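Side-chain contacts in tail protein, 43 kDa (PDB 3D37), which is of unknown function but probably serves as a structural component of a Mu-like phage tail baseplate: residues W22-I27 with S84-L89; Q153-I158 with L164-E169; V301-I304 with G309-A312. One frame throughout, in Å; residues are numbered along the deposited sequence.

Interaction 1: residues W22-I27 with S84-L89; sequences WERYDI and SRELSL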
ATOM      1  N   TRP A  22       8.763   8.426  23.085  1.00 43.25           N
ATOM      2  CA  TRP A  22       9.079   8.092  21.709  1.00 41.81           C
ATOM      3  C   TRP A  22       7.934   7.426  21.010  1.00 40.13           C
ATOM      4  O   TRP A  22       7.190   6.681  21.619  1.00 38.60           O
ATOM      5  CB  TRP A  22      10.275   7.160  21.707  1.00 39.77           C
ATOM      6  CG  TRP A  22      11.324   7.746  22.521  1.00 38.93           C
ATOM      7  CD1 TRP A  22      11.658   7.411  23.810  1.00 39.64           C
ATOM      8  CD2 TRP A  22      12.139   8.848  22.164  1.00 36.22           C
ATOM      9  NE1 TRP A  22      12.670   8.221  24.240  1.00 39.31           N
ATOM     10  CE2 TRP A  22      12.976   9.115  23.248  1.00 37.61           C
ATOM     11  CE3 TRP A  22      12.260   9.618  21.013  1.00 38.71           C
ATOM     12  CZ2 TRP A  22      13.929  10.108  23.218  1.00 38.11           C
ATOM     13  CZ3 TRP A  22      13.205  10.623  20.986  1.00 40.34           C
ATOM     14  CH2 TRP A  22      14.012  10.868  22.090  1.00 39.17           C
ATOM     15  N   GLU A  23       7.782   7.676  19.718  1.00 38.33           N
ATOM     16  CA  GLU A  23       6.889   6.855  18.953  1.00 37.50           C
ATOM     17  C   GLU A  23       7.510   5.593  18.409  1.00 35.74           C
ATOM     18  O   GLU A  23       6.813   4.624  18.218  1.00 32.93           O
ATOM     19  CB  GLU A  23       6.226   7.657  17.853  1.00 39.44           C
ATOM     20  CG  GLU A  23       7.015   7.922  16.593  1.00 41.96           C
ATOM     21  CD  GLU A  23       6.101   7.955  15.377  1.00 44.58           C
ATOM     22  OE1 GLU A  23       5.024   8.647  15.471  1.00 53.28           O
ATOM     23  OE2 GLU A  23       6.440   7.272  14.355  1.00 50.03           O
ATOM     24  N   ARG A  24       8.832   5.608  18.126  1.00 33.96           N
ATOM     25  CA  ARG A  24       9.500   4.413  17.670  1.00 34.08           C
ATOM     26  C   ARG A  24      10.988   4.420  18.104  1.00 30.10           C
ATOM     27  O   ARG A  24      11.538   5.451  18.392  1.00 29.54           O
ATOM     28  CB  ARG A  24       9.275   4.200  16.150  1.00 35.42           C
ATOM     29  CG  ARG A  24      10.179   4.947  15.256  1.00 40.19           C
ATOM     30  CD  ARG A  24       9.882   4.668  13.757  1.00 41.68           C
ATOM     31  NE  ARG A  24       8.768   5.532  13.453  1.00 49.81           N
ATOM     32  CZ  ARG A  24       8.796   6.604  12.669  1.00 48.51           C
ATOM     33  NH1 ARG A  24       9.876   6.955  11.967  1.00 48.82           N
ATOM     34  NH2 ARG A  24       7.714   7.323  12.605  1.00 47.52           N
ATOM     35  N   TYR A  25      11.553   3.245  18.317  1.00 27.46           N
ATOM     36  CA  TYR A  25      12.984   3.150  18.556  1.00 26.73           C
ATOM     37  C   TYR A  25      13.476   1.776  18.185  1.00 25.23           C
ATOM     38  O   TYR A  25      12.696   0.822  18.015  1.00 25.51           O
ATOM     39  CB  TYR A  25      13.358   3.518  20.026  1.00 25.20           C
ATOM     40  CG  TYR A  25      12.610   2.707  21.103  1.00 24.60           C
ATOM     41  CD1 TYR A  25      12.889   1.364  21.319  1.00 25.41           C
ATOM     42  CD2 TYR A  25      11.666   3.313  21.943  1.00 27.24           C
ATOM     43  CE1 TYR A  25      12.254   0.633  22.326  1.00 23.78           C
ATOM     44  CE2 TYR A  25      10.955   2.551  22.929  1.00 26.60           C
ATOM     45  CZ  TYR A  25      11.272   1.236  23.108  1.00 25.65           C
ATOM     46  OH  TYR A  25      10.656   0.501  24.077  1.00 24.26           O
ATOM     47  N   ASP A  26      14.797   1.699  18.058  1.00 24.61           N
ATOM     48  CA  ASP A  26      15.531   0.487  17.804  1.00 25.29           C
ATOM     49  C   ASP A  26      16.806   0.627  18.590  1.00 25.00           C
ATOM     50  O   ASP A  26      17.563   1.569  18.374  1.00 24.73           O
ATOM     51  CB  ASP A  26      15.879   0.389  16.330  1.00 27.31           C
ATOM     52  CG  ASP A  26      14.672   0.036  15.468  1.00 33.25           C
ATOM     53  OD1 ASP A  26      14.127  -1.108  15.549  1.00 42.40           O
ATOM     54  OD2 ASP A  26      14.203   0.961  14.775  1.00 44.44           O
ATOM     55  N   ILE A  27      17.079  -0.330  19.481  1.00 26.07           N
ATOM     56  CA  ILE A  27      18.274  -0.329  20.318  1.00 25.03           C
ATOM     57  C   ILE A  27      18.915  -1.698  20.110  1.00 25.31           C
ATOM     58  O   ILE A  27      18.345  -2.713  20.520  1.00 24.24           O
ATOM     59  CB  ILE A  27      17.906  -0.096  21.791  1.00 26.14           C
ATOM     60  CG1 ILE A  27      17.122   1.204  21.973  1.00 25.54           C
ATOM     61  CG2 ILE A  27      19.173  -0.102  22.739  1.00 24.99           C
ATOM     62  CD1 ILE A  27      16.276   1.210  23.307  1.00 27.47           C
ATOM     63  N   SER A  84       2.673  16.880  10.149  1.00 47.26           N
ATOM     64  CA  SER A  84       3.630  16.067  10.953  1.00 47.59           C
ATOM     65  C   SER A  84       4.879  16.810  11.285  1.00 47.33           C
ATOM     66  O   SER A  84       5.285  17.658  10.514  1.00 46.47           O
ATOM     67  CB  SER A  84       3.977  14.743  10.253  1.00 49.07           C
ATOM     68  OG  SER A  84       3.402  14.661   8.943  1.00 52.71           O
ATOM     69  N   ARG A  85       5.429  16.546  12.474  1.00 47.23           N
ATOM     70  CA  ARG A  85       6.751  16.988  12.895  1.00 47.91           C
ATOM     71  C   ARG A  85       7.380  15.737  13.462  1.00 47.71           C
ATOM     72  O   ARG A  85       6.716  14.978  14.212  1.00 47.15           O
ATOM     73  CB  ARG A  85       6.733  18.087  13.967  1.00 48.04           C
ATOM     74  CG  ARG A  85       5.951  19.355  13.552  1.00 52.51           C
ATOM     75  CD  ARG A  85       5.483  20.290  14.716  1.00 53.32           C
ATOM     76  NE  ARG A  85       6.447  21.357  15.013  1.00 56.77           N
ATOM     77  CZ  ARG A  85       7.567  21.174  15.727  1.00 57.94           C
ATOM     78  NH1 ARG A  85       8.397  22.201  15.940  1.00 57.44           N
ATOM     79  NH2 ARG A  85       7.869  19.980  16.243  1.00 58.75           N
ATOM     80  N   GLU A  86       8.622  15.481  13.073  1.00 46.30           N
ATOM     81  CA  GLU A  86       9.344  14.301  13.520  1.00 46.68           C
ATOM     82  C   GLU A  86      10.731  14.722  13.938  1.00 44.93           C
ATOM     83  O   GLU A  86      11.392  15.435  13.201  1.00 43.84           O
ATOM     84  CB  GLU A  86       9.381  13.241  12.403  1.00 47.33           C
ATOM     85  CG  GLU A  86       9.414  11.836  12.928  1.00 49.90           C
ATOM     86  CD  GLU A  86       8.703  10.813  12.048  1.00 50.63           C
ATOM     87  OE1 GLU A  86       9.394  10.302  11.133  1.00 53.84           O
ATOM     88  OE2 GLU A  86       7.499  10.486  12.335  1.00 53.84           O
ATOM     89  N   LEU A  87      11.118  14.395  15.170  1.00 43.49           N
ATOM     90  CA  LEU A  87      12.478  14.595  15.642  1.00 42.46           C
ATOM     91  C   LEU A  87      13.091  13.201  15.801  1.00 40.99           C
ATOM     92  O   LEU A  87      12.480  12.321  16.426  1.00 39.38           O
ATOM     93  CB  LEU A  87      12.488  15.351  16.969  1.00 42.72           C
ATOM     94  CG  LEU A  87      13.707  15.200  17.919  1.00 45.50           C
ATOM     95  CD1 LEU A  87      14.977  15.806  17.379  1.00 47.28           C
ATOM     96  CD2 LEU A  87      13.421  15.798  19.324  1.00 45.25           C
ATOM     97  N   SER A  88      14.255  12.983  15.192  1.00 38.36           N
ATOM     98  CA  SER A  88      15.000  11.741  15.410  1.00 37.40           C
ATOM     99  C   SER A  88      16.422  11.945  15.839  1.00 35.11           C
ATOM    100  O   SER A  88      17.025  12.985  15.574  1.00 34.20           O
ATOM    101  CB  SER A  88      14.908  10.797  14.215  1.00 37.42           C
ATOM    102  OG  SER A  88      15.485  11.368  13.085  1.00 38.44           O
ATOM    103  N   LEU A  89      16.908  10.953  16.588  1.00 34.34           N
ATOM    104  CA  LEU A  89      18.280  10.875  17.151  1.00 34.13           C
ATOM    105  C   LEU A  89      18.870   9.486  16.858  1.00 32.88           C
ATOM    106  O   LEU A  89      18.165   8.466  17.045  1.00 32.03           O
ATOM    107  CB  LEU A  89      18.268  10.980  18.690  1.00 34.70           C
ATOM    108  CG  LEU A  89      17.581  12.144  19.371  1.00 37.91           C
ATOM    109  CD1 LEU A  89      17.803  12.001  20.855  1.00 40.65           C
ATOM    110  CD2 LEU A  89      18.135  13.480  18.855  1.00 41.44           C
TER

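Interaction 2: residues Q153-I158 with L164-E169; sequences QALTHI and LHPWLE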
ATOM      1  N   GLN A 153      39.746  -2.830  15.738  1.00 36.92           N
ATOM      2  CA  GLN A 153      40.483  -3.888  15.024  1.00 38.21           C
ATOM      3  C   GLN A 153      41.625  -4.459  15.813  1.00 38.85           C
ATOM      4  O   GLN A 153      41.776  -5.683  15.883  1.00 39.73           O
ATOM      5  CB  GLN A 153      41.055  -3.359  13.730  1.00 38.30           C
ATOM      6  CG  GLN A 153      40.043  -3.269  12.652  1.00 38.80           C
ATOM      7  CD  GLN A 153      40.568  -2.538  11.425  1.00 39.06           C
ATOM      8  OE1 GLN A 153      41.344  -1.597  11.548  1.00 41.00           O
ATOM      9  NE2 GLN A 153      40.108  -2.941  10.238  1.00 38.45           N
ATOM     10  N   ALA A 154      42.410  -3.576  16.436  1.00 38.88           N
ATOM     11  CA  ALA A 154      43.555  -3.985  17.193  1.00 38.65           C
ATOM     12  C   ALA A 154      43.118  -4.742  18.425  1.00 38.64           C
ATOM     13  O   ALA A 154      43.737  -5.731  18.841  1.00 37.52           O
ATOM     14  CB  ALA A 154      44.417  -2.732  17.612  1.00 39.17           C
ATOM     15  N   LEU A 155      42.050  -4.263  19.031  1.00 37.76           N
ATOM     16  CA  LEU A 155      41.562  -4.880  20.225  1.00 38.20           C
ATOM     17  C   LEU A 155      40.983  -6.300  19.918  1.00 37.62           C
ATOM     18  O   LEU A 155      41.106  -7.228  20.738  1.00 35.67           O
ATOM     19  CB  LEU A 155      40.482  -3.976  20.802  1.00 38.96           C
ATOM     20  CG  LEU A 155      40.043  -4.003  22.241  1.00 38.74           C
ATOM     21  CD1 LEU A 155      41.214  -3.908  23.163  1.00 38.22           C
ATOM     22  CD2 LEU A 155      39.154  -2.787  22.358  1.00 38.79           C
ATOM     23  N   THR A 156      40.376  -6.432  18.745  1.00 37.91           N
ATOM     24  CA  THR A 156      39.735  -7.672  18.320  1.00 39.28           C
ATOM     25  C   THR A 156      40.826  -8.732  18.064  1.00 39.91           C
ATOM     26  O   THR A 156      40.790  -9.833  18.626  1.00 39.56           O
ATOM     27  CB  THR A 156      38.865  -7.431  17.061  1.00 39.40           C
ATOM     28  OG1 THR A 156      37.836  -6.461  17.347  1.00 40.32           O
ATOM     29  CG2 THR A 156      38.227  -8.752  16.550  1.00 37.44           C
ATOM     30  N   HIS A 157      41.840  -8.327  17.302  1.00 41.29           N
ATOM     31  CA  HIS A 157      43.083  -9.110  17.050  1.00 40.52           C
ATOM     32  C   HIS A 157      43.683  -9.650  18.353  1.00 40.40           C
ATOM     33  O   HIS A 157      43.760 -10.853  18.597  1.00 40.47           O
ATOM     34  CB  HIS A 157      44.057  -8.188  16.339  1.00 42.29           C
ATOM     35  CG  HIS A 157      44.967  -8.869  15.358  1.00 46.21           C
ATOM     36  ND1 HIS A 157      44.655  -9.000  14.017  1.00 49.77           N
ATOM     37  CD2 HIS A 157      46.193  -9.427  15.516  1.00 46.73           C
ATOM     38  CE1 HIS A 157      45.648  -9.628  13.401  1.00 51.70           C
ATOM     39  NE2 HIS A 157      46.599  -9.891  14.288  1.00 48.91           N
ATOM     40  N   ILE A 158      44.056  -8.747  19.232  1.00 39.54           N
ATOM     41  CA  ILE A 158      44.604  -9.098  20.508  1.00 38.46           C
ATOM     42  C   ILE A 158      43.713 -10.076  21.288  1.00 37.00           C
ATOM     43  O   ILE A 158      44.162 -11.136  21.787  1.00 35.33           O
ATOM     44  CB  ILE A 158      44.825  -7.801  21.341  1.00 38.55           C
ATOM     45  CG1 ILE A 158      45.968  -6.966  20.745  1.00 39.19           C
ATOM     46  CG2 ILE A 158      45.125  -8.139  22.755  1.00 39.72           C
ATOM     47  CD1 ILE A 158      45.875  -5.466  21.096  1.00 39.44           C
ATOM     48  N   LEU A 164      39.405 -14.701  22.914  1.00 36.30           N
ATOM     49  CA  LEU A 164      38.488 -13.755  23.552  1.00 34.93           C
ATOM     50  C   LEU A 164      37.938 -12.762  22.523  1.00 33.23           C
ATOM     51  O   LEU A 164      38.248 -12.836  21.334  1.00 32.15           O
ATOM     52  CB  LEU A 164      39.151 -13.073  24.762  1.00 35.47           C
ATOM     53  CG  LEU A 164      39.734 -13.978  25.878  1.00 36.01           C
ATOM     54  CD1 LEU A 164      40.270 -13.178  27.132  1.00 32.99           C
ATOM     55  CD2 LEU A 164      38.705 -15.000  26.332  1.00 35.69           C
ATOM     56  N   HIS A 165      37.060 -11.868  22.977  1.00 32.10           N
ATOM     57  CA  HIS A 165      36.505 -10.850  22.108  1.00 31.62           C
ATOM     58  C   HIS A 165      36.177  -9.611  22.930  1.00 30.28           C
ATOM     59  O   HIS A 165      35.773  -9.742  24.083  1.00 29.79           O
ATOM     60  CB  HIS A 165      35.206 -11.418  21.425  1.00 30.88           C
ATOM     61  CG  HIS A 165      34.762 -10.630  20.245  1.00 30.41           C
ATOM     62  ND1 HIS A 165      35.291 -10.814  18.988  1.00 29.82           N
ATOM     63  CD2 HIS A 165      33.843  -9.643  20.122  1.00 31.56           C
ATOM     64  CE1 HIS A 165      34.751  -9.954  18.148  1.00 29.33           C
ATOM     65  NE2 HIS A 165      33.852  -9.240  18.808  1.00 30.96           N
ATOM     66  N   PRO A 166      36.286  -8.406  22.334  1.00 30.00           N
ATOM     67  CA  PRO A 166      35.896  -7.193  23.037  1.00 30.28           C
ATOM     68  C   PRO A 166      34.420  -6.808  22.873  1.00 30.15           C
ATOM     69  O   PRO A 166      33.860  -7.003  21.800  1.00 27.70           O
ATOM     70  CB  PRO A 166      36.745  -6.121  22.360  1.00 29.87           C
ATOM     71  CG  PRO A 166      36.842  -6.564  20.977  1.00 30.07           C
ATOM     72  CD  PRO A 166      36.806  -8.091  20.996  1.00 30.73           C
ATOM     73  N   TRP A 167      33.821  -6.244  23.926  1.00 30.72           N
ATOM     74  CA  TRP A 167      32.566  -5.504  23.769  1.00 31.72           C
ATOM     75  C   TRP A 167      32.431  -4.482  24.840  1.00 32.15           C
ATOM     76  O   TRP A 167      33.077  -4.596  25.868  1.00 29.50           O
ATOM     77  CB  TRP A 167      31.350  -6.437  23.794  1.00 31.26           C
ATOM     78  CG  TRP A 167      31.139  -7.190  25.081  1.00 31.67           C
ATOM     79  CD1 TRP A 167      30.371  -6.812  26.118  1.00 31.39           C
ATOM     80  CD2 TRP A 167      31.685  -8.476  25.440  1.00 31.95           C
ATOM     81  NE1 TRP A 167      30.415  -7.757  27.118  1.00 32.32           N
ATOM     82  CE2 TRP A 167      31.201  -8.792  26.709  1.00 29.37           C
ATOM     83  CE3 TRP A 167      32.540  -9.376  24.799  1.00 29.78           C
ATOM     84  CZ2 TRP A 167      31.498  -9.977  27.333  1.00 32.42           C
ATOM     85  CZ3 TRP A 167      32.821 -10.525  25.384  1.00 30.03           C
ATOM     86  CH2 TRP A 167      32.327 -10.838  26.643  1.00 31.64           C
ATOM     87  N   LEU A 168      31.540  -3.519  24.600  1.00 31.88           N
ATOM     88  CA  LEU A 168      31.034  -2.627  25.637  1.00 32.07           C
ATOM     89  C   LEU A 168      29.804  -3.156  26.335  1.00 32.16           C
ATOM     90  O   LEU A 168      28.865  -3.649  25.708  1.00 31.77           O
ATOM     91  CB  LEU A 168      30.704  -1.224  25.061  1.00 33.02           C
ATOM     92  CG  LEU A 168      31.861  -0.283  24.784  1.00 32.11           C
ATOM     93  CD1 LEU A 168      32.517   0.198  26.109  1.00 31.71           C
ATOM     94  CD2 LEU A 168      32.849  -1.009  23.904  1.00 33.18           C
ATOM     95  N   GLU A 169      29.820  -2.998  27.654  1.00 33.09           N
ATOM     96  CA  GLU A 169      28.698  -3.262  28.504  1.00 34.11           C
ATOM     97  C   GLU A 169      27.809  -2.050  28.606  1.00 32.63           C
ATOM     98  O   GLU A 169      28.214  -0.945  28.282  1.00 32.76           O
ATOM     99  CB  GLU A 169      29.170  -3.655  29.906  1.00 35.73           C
ATOM    100  CG  GLU A 169      30.031  -4.886  29.889  1.00 41.78           C
ATOM    101  CD  GLU A 169      29.587  -5.947  30.873  1.00 49.95           C
ATOM    102  OE1 GLU A 169      30.029  -5.920  32.055  1.00 53.88           O
ATOM    103  OE2 GLU A 169      28.828  -6.845  30.441  1.00 57.45           O
TER

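Interaction 3: residues V301-I304 with G309-A312; sequences VHVI and GIDA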
ATOM      1  N   VAL A 301      19.126 -19.092  26.527  1.00 29.67           N
ATOM      2  CA  VAL A 301      17.697 -19.166  26.442  1.00 29.94           C
ATOM      3  C   VAL A 301      17.293 -20.588  26.022  1.00 31.58           C
ATOM      4  O   VAL A 301      17.788 -21.138  25.009  1.00 30.80           O
ATOM      5  CB  VAL A 301      17.096 -18.093  25.441  1.00 30.65           C
ATOM      6  CG1 VAL A 301      15.582 -18.139  25.496  1.00 28.33           C
ATOM      7  CG2 VAL A 301      17.598 -16.678  25.759  1.00 27.26           C
ATOM      8  N   HIS A 302      16.462 -21.215  26.850  1.00 31.55           N
ATOM      9  CA  HIS A 302      15.896 -22.499  26.510  1.00 32.23           C
ATOM     10  C   HIS A 302      14.708 -22.273  25.585  1.00 31.37           C
ATOM     11  O   HIS A 302      13.781 -21.496  25.897  1.00 32.13           O
ATOM     12  CB  HIS A 302      15.491 -23.241  27.799  1.00 32.95           C
ATOM     13  CG  HIS A 302      14.872 -24.575  27.563  1.00 34.06           C
ATOM     14  ND1 HIS A 302      13.915 -25.102  28.396  1.00 36.79           N
ATOM     15  CD2 HIS A 302      15.088 -25.502  26.603  1.00 38.85           C
ATOM     16  CE1 HIS A 302      13.586 -26.311  27.975  1.00 39.09           C
ATOM     17  NE2 HIS A 302      14.284 -26.576  26.888  1.00 39.37           N
ATOM     18  N   VAL A 303      14.743 -22.884  24.411  1.00 31.02           N
ATOM     19  CA  VAL A 303      13.647 -22.730  23.429  1.00 31.30           C
ATOM     20  C   VAL A 303      12.933 -24.045  23.171  1.00 31.14           C
ATOM     21  O   VAL A 303      13.588 -25.066  22.927  1.00 29.83           O
ATOM     22  CB  VAL A 303      14.169 -22.148  22.068  1.00 31.25           C
ATOM     23  CG1 VAL A 303      13.025 -22.023  21.010  1.00 29.14           C
ATOM     24  CG2 VAL A 303      14.853 -20.790  22.287  1.00 31.18           C
ATOM     25  N   ILE A 304      11.592 -24.005  23.231  1.00 32.99           N
ATOM     26  CA  ILE A 304      10.750 -25.157  22.873  1.00 34.53           C
ATOM     27  C   ILE A 304       9.783 -24.830  21.726  1.00 35.26           C
ATOM     28  O   ILE A 304       9.003 -23.868  21.767  1.00 36.52           O
ATOM     29  CB  ILE A 304       9.992 -25.773  24.092  1.00 34.55           C
ATOM     30  CG1 ILE A 304      10.968 -26.099  25.214  1.00 33.97           C
ATOM     31  CG2 ILE A 304       9.198 -27.073  23.685  1.00 33.99           C
ATOM     32  CD1 ILE A 304      10.255 -26.286  26.565  1.00 35.10           C
ATOM     33  N   GLY A 309       9.923 -29.690  16.575  1.00 43.53           N
ATOM     34  CA  GLY A 309      10.812 -30.617  17.260  1.00 41.90           C
ATOM     35  C   GLY A 309      12.015 -29.972  17.903  1.00 40.82           C
ATOM     36  O   GLY A 309      12.999 -30.632  18.133  1.00 40.47           O
ATOM     37  N   ILE A 310      11.973 -28.674  18.195  1.00 39.55           N
ATOM     38  CA  ILE A 310      13.093 -28.047  18.931  1.00 38.03           C
ATOM     39  C   ILE A 310      12.855 -28.073  20.440  1.00 36.50           C
ATOM     40  O   ILE A 310      11.791 -27.724  20.918  1.00 36.80           O
ATOM     41  CB  ILE A 310      13.324 -26.581  18.520  1.00 38.13           C
ATOM     42  CG1 ILE A 310      13.618 -26.481  17.024  1.00 38.45           C
ATOM     43  CG2 ILE A 310      14.466 -25.926  19.354  1.00 37.69           C
ATOM     44  CD1 ILE A 310      13.609 -25.042  16.518  1.00 38.86           C
ATOM     45  N   ASP A 311      13.869 -28.476  21.175  1.00 36.19           N
ATOM     46  CA  ASP A 311      13.910 -28.336  22.623  1.00 35.53           C
ATOM     47  C   ASP A 311      15.389 -28.314  22.987  1.00 34.23           C
ATOM     48  O   ASP A 311      16.010 -29.350  23.121  1.00 34.17           O
ATOM     49  CB  ASP A 311      13.203 -29.509  23.319  1.00 36.57           C
ATOM     50  CG  ASP A 311      13.214 -29.374  24.830  1.00 37.77           C
ATOM     51  OD1 ASP A 311      14.096 -28.668  25.353  1.00 41.17           O
ATOM     52  OD2 ASP A 311      12.354 -29.969  25.503  1.00 41.09           O
ATOM     53  N   ALA A 312      15.955 -27.111  23.101  1.00 32.86           N
ATOM     54  CA  ALA A 312      17.397 -26.916  23.297  1.00 31.34           C
ATOM     55  C   ALA A 312      17.678 -25.545  23.863  1.00 29.67           C
ATOM     56  O   ALA A 312      16.791 -24.674  23.917  1.00 28.28           O
ATOM     57  CB  ALA A 312      18.127 -27.089  21.958  1.00 31.36           C
TER

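Interaction 1: residues W22-I27 with S84-L89
Strand 37-42 runs between the two segments and pairs antiparallel with both, so that even the nearest CA atoms, those of Glu23 and Glu86, are 9.5 Å apart. Arg24 reaches across with its chain bent at chi3 (81°), and its NH2 makes a salt bridge to Glu86 OE2 at 3.2 Å. That oxygen is met from above the carboxylate plane, and guanidinium and carboxylate stand 80° apart, not as a flat two-pronged pair; the second bond, Arg24 NH1 to Glu86 OE1 at 3.5 Å, is weak. Glu23 and Arg24 both face Val41 in a classic beta bulge at the start of strand 24-30, in the GpP-like N-terminal region of the phage-barrel clan. The Glu23 carboxylate lies beside this pair, its OE2 3.9 Å from Glu86 OE2; its own approach to Arg24 NH2 is modelled too short to be trusted in detail. Arg24 probably offsets the repulsion between these two like charges. At the other end of the contact, Trp22 turns its CG beside the backbone N (chi1 -51°) and extends its six-membered ring until CH2 lies 4.1 Å from Leu89 CD1. The two side chains cross at about a right angle, and Phe40 also meets the indole.

Interaction 2: residues Q153-I158 with L164-E169
Helix 151-161 passes strand 165-168 with the axes of the short segments 7.1 Å apart and the nearest CA atoms, those of Thr156 and His165, at 5.9 Å; the two directions differ by 133°, so after a brief turn the chain comes back at a slant along the helix. Pro166 is the residue the strand presents to the helix. Its CB lies 3.9 Å from Leu155 CG, the two side chains sliding past each other in opposite directions, while CG sits 3.8 Å from Thr156 OG1. Trp152 and Ala159, one turn to each side along the helix, also touch the proline, which thus rests against a continuous strip of the helix surface. Leu155 continues beyond it to Leu120 of helix 113-121. Thr156 holds its methyl anti to the backbone N and its hydroxyl anti to the carbonyl carbon (chi1 -60°), a setting in which OG1 hydrogen-bonds to Trp152 O of its own helix and CG2 is turned to the imidazole of His165. The two side chains lie side by side, pointing the same way, with the Thr156 methyl 4.0 Å from His165 CE1. Pro166 CD meanwhile sits over one face of the same imidazole, 3.3 Å above its plane and offset toward the rim, and His165 ND1 is hydrogen-bonded to Asn160 OD1. The strand lies at one margin of a three-stranded sheet within this chain, with His165 and Trp167 bonded through their backbones to strand 174-177. Pro166, between them, has no N-H to offer, and this pairing does not need one. No hydrogen bond joins helix to strand across the contact, which implies that the packing rests on apolar fit, while Thr156 OG1 and His165 ND1 find their partners nearby in the chain.

Interaction 3: residues V301-I304 with G309-A312
His302 and Asp311 meet through a short, nearly straight hydrogen bond, with NE2 as donor and OD1 as acceptor at 2.6 Å and an N-H...O angle of 173°. The oxygen lies in the plane of the imidazole, at its edge, and is met on its syn side, 34° out of the carboxylate plane. Both side chains extend with CG anti to the backbone N (chi1 179° for His302), which carries them towards each other diagonally over the strand pair. The Asp311 carboxylate also lies alongside Ile304, whose CG1 is 4.0 Å from Asp311 CG. Ala312 O approaches the ring edge too, 3.3 Å from His302 CD2, while accepting the backbone bond from Val303 N at 2.8 Å. The return bond, Ala312 N to Val303 O, is 3.1 Å long. Beyond this ladder, His302 ND1 is hydrogen-bonded to Thr188 OG1 of the parallel neighbour strand 187-191, so the imidazole is gripped at both nitrogens and its rotation is fixed. Val303 and Ile310 pack on strand 202-208, through Met203 and Ile205. Val303-Ala312 is a hydrogen-bonded pair and Ile304-Asp311 a non-hydrogen-bonded one; with Gly309, at positive phi, and Ile310 forming the bulge, the arrangement is that of an antiparallel beta hairpin closed by a G1 bulge, in the C-terminal domain family of this tail protein.

The three contacts follow one another along the chain without overlap, in three of its four successive homology regions: the first (GpP-like), the second (gp44-like) and the last. Their centres are 30 to 35 Å apart, and the nearest atoms are about 11 Å apart between interactions 1 and 2 and about 15 Å for the other two pairs, so none touches another. Interactions 1 and 3 are nevertheless linked through strand 310-324, which begins in the hairpin of interaction 3 and further on pairs antiparallel with strand 24-30 of interaction 1. Interaction 2 belongs to a separate three-stranded sheet with its helices. The C-terminal part of the chain is thus joined to the N-terminal part by strand pairing.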